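Local coordinates for Glyoxalase/bleomycin resistance protein/dioxygenase (Sphaerobacter thermophilus, PDB 4HC5) that is of unproven function but belongs to the vicinal oxygen chelate (glyoxalase/bleomycin resistance/dioxygenase) superfamily and may have dioxygenase activity, at residues Ser22-Leu28 / Leu65-Trp70; Val102-Lys106 / Thr118-Asp122. All coordinates share one frame; numbering follows the deposited sequence. Where two conformers were deposited one is given.

How the contacts relate
From the N terminus, strand 13-20 leads into Ser22-Leu28, the start of helix 24-34. Strands 38-46 and 49-55 follow before strand 62-66 brings Leu65-Trp70 back to that helix start, so contact 1 closes a loop of 36 residues between its segments. Strand 79-87 and helix 90-99 come next, and contact 2 then closes a shorter loop of 11 residues within the hairpin of strands 103-110 and 116-121. The two loops lie in series, neither nested nor crossed. Contact 1 ties a helix to the first four-stranded sheet; contact 2 pairs the edge strand 103-110 with its neighbour 116-121 in the second. Their centres are about 20 Å apart.

Contact 1: residues Ser22-Leu28 / Leu65-Trp70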
# COMPACT_ATOMS: atom_id res chain seq x y z
N SER A 22 -8.36 -2.40 -14.91
CA SER A 22 -8.59 -3.13 -16.18
C SER A 22 -7.88 -2.49 -17.38
O SER A 22 -7.65 -3.14 -18.41
CB SER A 22 -10.06 -3.22 -16.46
OG SER A 22 -10.71 -1.97 -16.50
N ASP A 23 -7.54 -1.19 -17.25
CA ASP A 23 -6.98 -0.40 -18.32
C ASP A 23 -6.13 0.67 -17.68
O ASP A 23 -6.60 1.59 -17.04
CB ASP A 23 -8.13 0.16 -19.19
CG ASP A 23 -7.69 0.92 -20.39
OD1 ASP A 23 -6.80 1.77 -20.26
OD2 ASP A 23 -8.39 0.82 -21.48
N GLN A 24 -4.85 0.55 -17.96
CA GLN A 24 -3.88 1.49 -17.38
C GLN A 24 -4.09 2.94 -17.82
O GLN A 24 -3.93 3.88 -16.98
CB GLN A 24 -2.44 1.04 -17.50
CG GLN A 24 -2.11 -0.26 -16.83
CD GLN A 24 -0.66 -0.63 -16.99
OE1 GLN A 24 -0.23 -0.91 -18.17
NE2 GLN A 24 0.10 -0.62 -15.98
N GLU A 25 -4.33 3.20 -19.10
CA GLU A 25 -4.57 4.56 -19.59
C GLU A 25 -5.78 5.20 -18.98
O GLU A 25 -5.74 6.37 -18.62
CB GLU A 25 -4.72 4.48 -21.12
CG GLU A 25 -3.43 4.57 -21.86
CD GLU A 25 -2.52 5.76 -21.47
OE1 GLU A 25 -2.98 6.89 -21.31
OE2 GLU A 25 -1.37 5.50 -21.29
N LYS A 26 -6.87 4.44 -18.90
CA LYS A 26 -8.10 4.98 -18.31
C LYS A 26 -7.90 5.22 -16.82
O LYS A 26 -8.39 6.21 -16.27
CB LYS A 26 -9.28 4.06 -18.53
CG LYS A 26 -9.74 4.10 -19.97
CD LYS A 26 -10.81 3.11 -20.22
CE LYS A 26 -11.11 3.03 -21.72
NZ LYS A 26 -12.28 3.88 -22.03
N ALA A 27 -7.16 4.31 -16.18
CA ALA A 27 -6.88 4.49 -14.74
C ALA A 27 -6.04 5.72 -14.49
O ALA A 27 -6.33 6.53 -13.60
CB ALA A 27 -6.26 3.23 -14.14
N LEU A 28 -5.06 5.96 -15.35
CA LEU A 28 -4.26 7.19 -15.25
C LEU A 28 -5.17 8.41 -15.34
O LEU A 28 -5.00 9.39 -14.57
CB LEU A 28 -3.18 7.27 -16.31
CG LEU A 28 -1.87 6.56 -16.03
CD1 LEU A 28 -1.01 6.55 -17.31
CD2 LEU A 28 -1.15 7.36 -14.90
N LEU A 65 -0.47 1.17 -10.65
CA LEU A 65 -1.72 0.81 -11.37
C LEU A 65 -1.42 -0.45 -12.17
O LEU A 65 -0.97 -0.40 -13.29
CB LEU A 65 -2.09 1.98 -12.29
CG LEU A 65 -2.36 3.35 -11.56
CD1 LEU A 65 -2.75 4.42 -12.56
CD2 LEU A 65 -3.39 3.18 -10.42
N GLY A 66 -1.62 -1.58 -11.49
CA GLY A 66 -1.30 -2.90 -12.03
C GLY A 66 -2.46 -3.50 -12.85
O GLY A 66 -3.59 -3.04 -12.77
N LEU A 67 -2.14 -4.52 -13.62
CA LEU A 67 -3.13 -5.28 -14.40
C LEU A 67 -3.25 -6.69 -13.88
O LEU A 67 -2.22 -7.24 -13.40
CB LEU A 67 -2.77 -5.34 -15.88
CG LEU A 67 -2.85 -4.01 -16.67
CD1 LEU A 67 -2.15 -4.15 -18.01
CD2 LEU A 67 -4.30 -3.53 -16.81
N PRO A 68 -4.41 -7.36 -14.07
CA PRO A 68 -4.46 -8.74 -13.72
C PRO A 68 -3.36 -9.58 -14.33
O PRO A 68 -2.83 -10.54 -13.73
CB PRO A 68 -5.84 -9.15 -14.18
CG PRO A 68 -6.65 -7.91 -14.10
CD PRO A 68 -5.70 -6.81 -14.46
N SER A 69 -2.99 -9.22 -15.55
CA SER A 69 -1.93 -9.97 -16.24
C SER A 69 -0.56 -9.94 -15.64
O SER A 69 0.32 -10.71 -16.04
CB SER A 69 -1.84 -9.54 -17.66
OG SER A 69 -1.53 -8.16 -17.81
N TRP A 70 -0.35 -8.99 -14.74
CA TRP A 70 0.91 -8.96 -13.97
C TRP A 70 1.11 -10.15 -13.06
O TRP A 70 2.23 -10.40 -12.61
CB TRP A 70 1.01 -7.72 -13.06
CG TRP A 70 1.22 -6.38 -13.75
CD1 TRP A 70 1.13 -6.05 -15.07
CD2 TRP A 70 1.55 -5.16 -13.07
NE1 TRP A 70 1.34 -4.72 -15.25
CE2 TRP A 70 1.63 -4.14 -14.05
CE3 TRP A 70 1.73 -4.84 -11.75
CZ2 TRP A 70 1.98 -2.83 -13.74
CZ3 TRP A 70 2.10 -3.51 -11.44
CH2 TRP A 70 2.23 -2.54 -12.42
O HOH W 1 1.40 -3.51 -17.97
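The side-chain amide of Gln24 reaches the end of strand 62-66, where NE2 donates to Leu65 O at 2.9 Å. The N-H...O angle of 167° shows a straight bond, and the acceptor lies close to the amide plane. The amide's other end is fixed through water 1, which donates to Gln24 OE1 at 3.1 Å and accepts from Trp70 NE1 at 3.0 Å, in the plane of the indole. Amide and indole planes are almost perpendicular, with Gln24 NE2 3.7 Å from Trp70 CZ2. An extended chain beyond CG (chi2 -180°) carries the amide this far, and Gln24 CG passes 3.8 Å from Leu67 CG, the two side chains crossing at about a right angle. Leu67 CD2 packs against the backbone of Ser22. Deeper in, Leu65 CD1 fits beside Ala27 CB at 4.0 Å and touches Leu28 CD2.

Two local features probably help to position these groups. Asp23 is the N-cap: its OD1 accepts from Lys26 N at 3.0 Å, from above the carboxylate plane, which holds the first turn of the helix. The Trp70 indole lies with one face over Gly66 CA, 3.4 Å from the ring plane, consistent with the tight turn that the bond from Trp70 N to Leu67 O closes.

Gln24 NE2 also bonds Arg50 O of strand 49-55. The contact joins helix 24-34 to strand 62-66, fourth in the 1-4-3-2 sheet of a vicinal oxygen chelate module. Leu65 touches Ile19 within this sheet, while Leu28 on Val52 and Val54, with Ala27 on Leu65, seats the helix on one face.

Contact 2: residues Val102-Lys106 / Thr118-Asp122; sequences VTFTK and TWFSD. With GOL (glycerol), chain F.
Phe104 and Phe120 are directly opposed as an antiparallel non-hydrogen-bonded pair, side chains on the same face of the sheet, their CA atoms only 4.2 Å apart. Along Phe104, CB lies 3.7 Å from Trp119 O, and CG has both that oxygen and Phe120 CB near it. Phe104 CD2 is nearest Trp119 O, at 3.5 Å, and also touches Thr118 CG2 and Phe120 CB; CE2 stays close to the same two carbons. Phe120 CB sits over one face of the Phe104 ring, 23° off the ring normal, a CH-pi contact. The rings meet obliquely, with planes at 54°. Phe120 has CG between its backbone N and carbonyl carbon (chi1 77°), a torsion that leads most of the ring away from 102-106 while leaving Phe120 CD1 3.7 Å from Val102 CG1.

Backbone bonds flank the pair: Ser121 N donates to Thr103 O at 3.1 Å, and Thr105 N to Trp119 O at 3.0 Å, the latter donor tilted from the carbonyl plane. Beyond Thr105, Thr118 OG1 donates to Lys106 O at 2.7 Å from above the carbonyl plane, a side-chain link. At the other end a glycerol, probably from the crystallisation liquor, bridges the strands, its O3 accepting from Thr103 N and donating to Ser121 O.

The contact is one end of the hairpin 103-110/116-121, the second and third strands of the second beta-alpha-beta-beta-beta module, with 103-110 at the sheet edge within this chain. Strand 126-132 pairs with the far side of 116-121. Helix 90-99 packs on Phe104, Tyr94 edge-to-face, and Val102 reaches helix 24-34.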
# COMPACT_ATOMS: atom_id res chain seq x y z
N VAL A 102 -17.34 11.01 -9.07
CA VAL A 102 -16.92 9.91 -8.18
C VAL A 102 -18.11 9.40 -7.42
O VAL A 102 -18.94 10.15 -6.88
CB VAL A 102 -15.79 10.35 -7.22
CG1 VAL A 102 -15.39 9.26 -6.26
CG2 VAL A 102 -14.55 10.78 -8.06
N THR A 103 -18.09 8.10 -7.25
CA THR A 103 -19.06 7.34 -6.42
C THR A 103 -18.63 7.18 -5.01
O THR A 103 -17.66 6.50 -4.77
CB THR A 103 -19.30 5.90 -7.02
OG1 THR A 103 -19.77 6.05 -8.37
CG2 THR A 103 -20.33 5.14 -6.26
N PHE A 104 -19.35 7.82 -4.11
CA PHE A 104 -19.16 7.66 -2.65
C PHE A 104 -20.27 6.80 -2.09
O PHE A 104 -21.41 6.76 -2.64
CB PHE A 104 -19.25 8.99 -1.93
CG PHE A 104 -18.10 9.88 -2.14
CD1 PHE A 104 -17.98 10.76 -3.21
CD2 PHE A 104 -17.04 9.83 -1.23
CE1 PHE A 104 -16.86 11.51 -3.39
CE2 PHE A 104 -15.92 10.62 -1.40
CZ PHE A 104 -15.82 11.46 -2.49
N THR A 105 -20.00 6.12 -0.99
CA THR A 105 -21.02 5.32 -0.32
C THR A 105 -22.08 6.19 0.44
O THR A 105 -23.22 5.77 0.60
CB THR A 105 -20.42 4.27 0.60
OG1 THR A 105 -19.65 4.91 1.59
CG2 THR A 105 -19.56 3.28 -0.18
N LYS A 106 -21.61 7.33 0.92
CA LYS A 106 -22.44 8.27 1.73
C LYS A 106 -21.61 9.50 2.04
O LYS A 106 -20.36 9.48 1.82
CB LYS A 106 -23.00 7.63 3.00
CG LYS A 106 -21.90 7.09 3.92
CD LYS A 106 -22.45 6.39 5.17
CE LYS A 106 -21.32 5.86 6.01
NZ LYS A 106 -21.97 5.14 7.12
N THR A 118 -15.29 8.66 4.93
CA THR A 118 -16.24 7.98 4.06
C THR A 118 -15.49 7.04 3.13
O THR A 118 -14.28 6.91 3.24
CB THR A 118 -17.18 8.97 3.32
OG1 THR A 118 -18.20 8.18 2.65
CG2 THR A 118 -16.46 9.93 2.40
N TRP A 119 -16.19 6.45 2.22
CA TRP A 119 -15.60 5.52 1.22
C TRP A 119 -15.99 5.91 -0.18
O TRP A 119 -17.11 6.41 -0.43
CB TRP A 119 -16.12 4.09 1.41
CG TRP A 119 -15.70 3.46 2.74
CD1 TRP A 119 -14.69 2.51 2.94
CD2 TRP A 119 -16.28 3.69 4.08
NE1 TRP A 119 -14.63 2.17 4.23
CE2 TRP A 119 -15.58 2.82 4.98
CE3 TRP A 119 -17.30 4.51 4.59
CZ2 TRP A 119 -15.85 2.82 6.38
CZ3 TRP A 119 -17.62 4.46 5.97
CH2 TRP A 119 -16.90 3.65 6.84
N PHE A 120 -15.07 5.72 -1.10
CA PHE A 120 -15.33 5.95 -2.50
C PHE A 120 -14.67 4.88 -3.32
O PHE A 120 -13.77 4.15 -2.87
CB PHE A 120 -14.96 7.34 -2.96
CG PHE A 120 -13.49 7.53 -3.14
CD1 PHE A 120 -12.90 7.27 -4.35
CD2 PHE A 120 -12.72 8.05 -2.11
CE1 PHE A 120 -11.54 7.46 -4.51
CE2 PHE A 120 -11.36 8.21 -2.29
CZ PHE A 120 -10.79 7.94 -3.48
N SER A 121 -15.10 4.77 -4.55
CA SER A 121 -14.52 3.83 -5.51
C SER A 121 -14.05 4.46 -6.79
O SER A 121 -14.46 5.54 -7.19
CB SER A 121 -15.55 2.76 -5.90
OG SER A 121 -15.99 1.98 -4.78
N ASP A 122 -13.08 3.74 -7.40
CA ASP A 122 -12.60 4.11 -8.74
C ASP A 122 -13.57 3.46 -9.79
O ASP A 122 -14.48 2.72 -9.44
CB ASP A 122 -11.13 3.79 -8.95
CG ASP A 122 -10.82 2.34 -9.18
OD1 ASP A 122 -11.69 1.49 -9.26
OD2 ASP A 122 -9.57 2.10 -9.31
C1 GOL F . -16.86 5.73 -12.57
O1 GOL F . -17.77 4.62 -12.36
C2 GOL F . -16.73 6.60 -11.29
O2 GOL F . -15.84 7.65 -11.59
C3 GOL F . -16.07 5.91 -10.12
O3 GOL F . -16.20 6.56 -8.86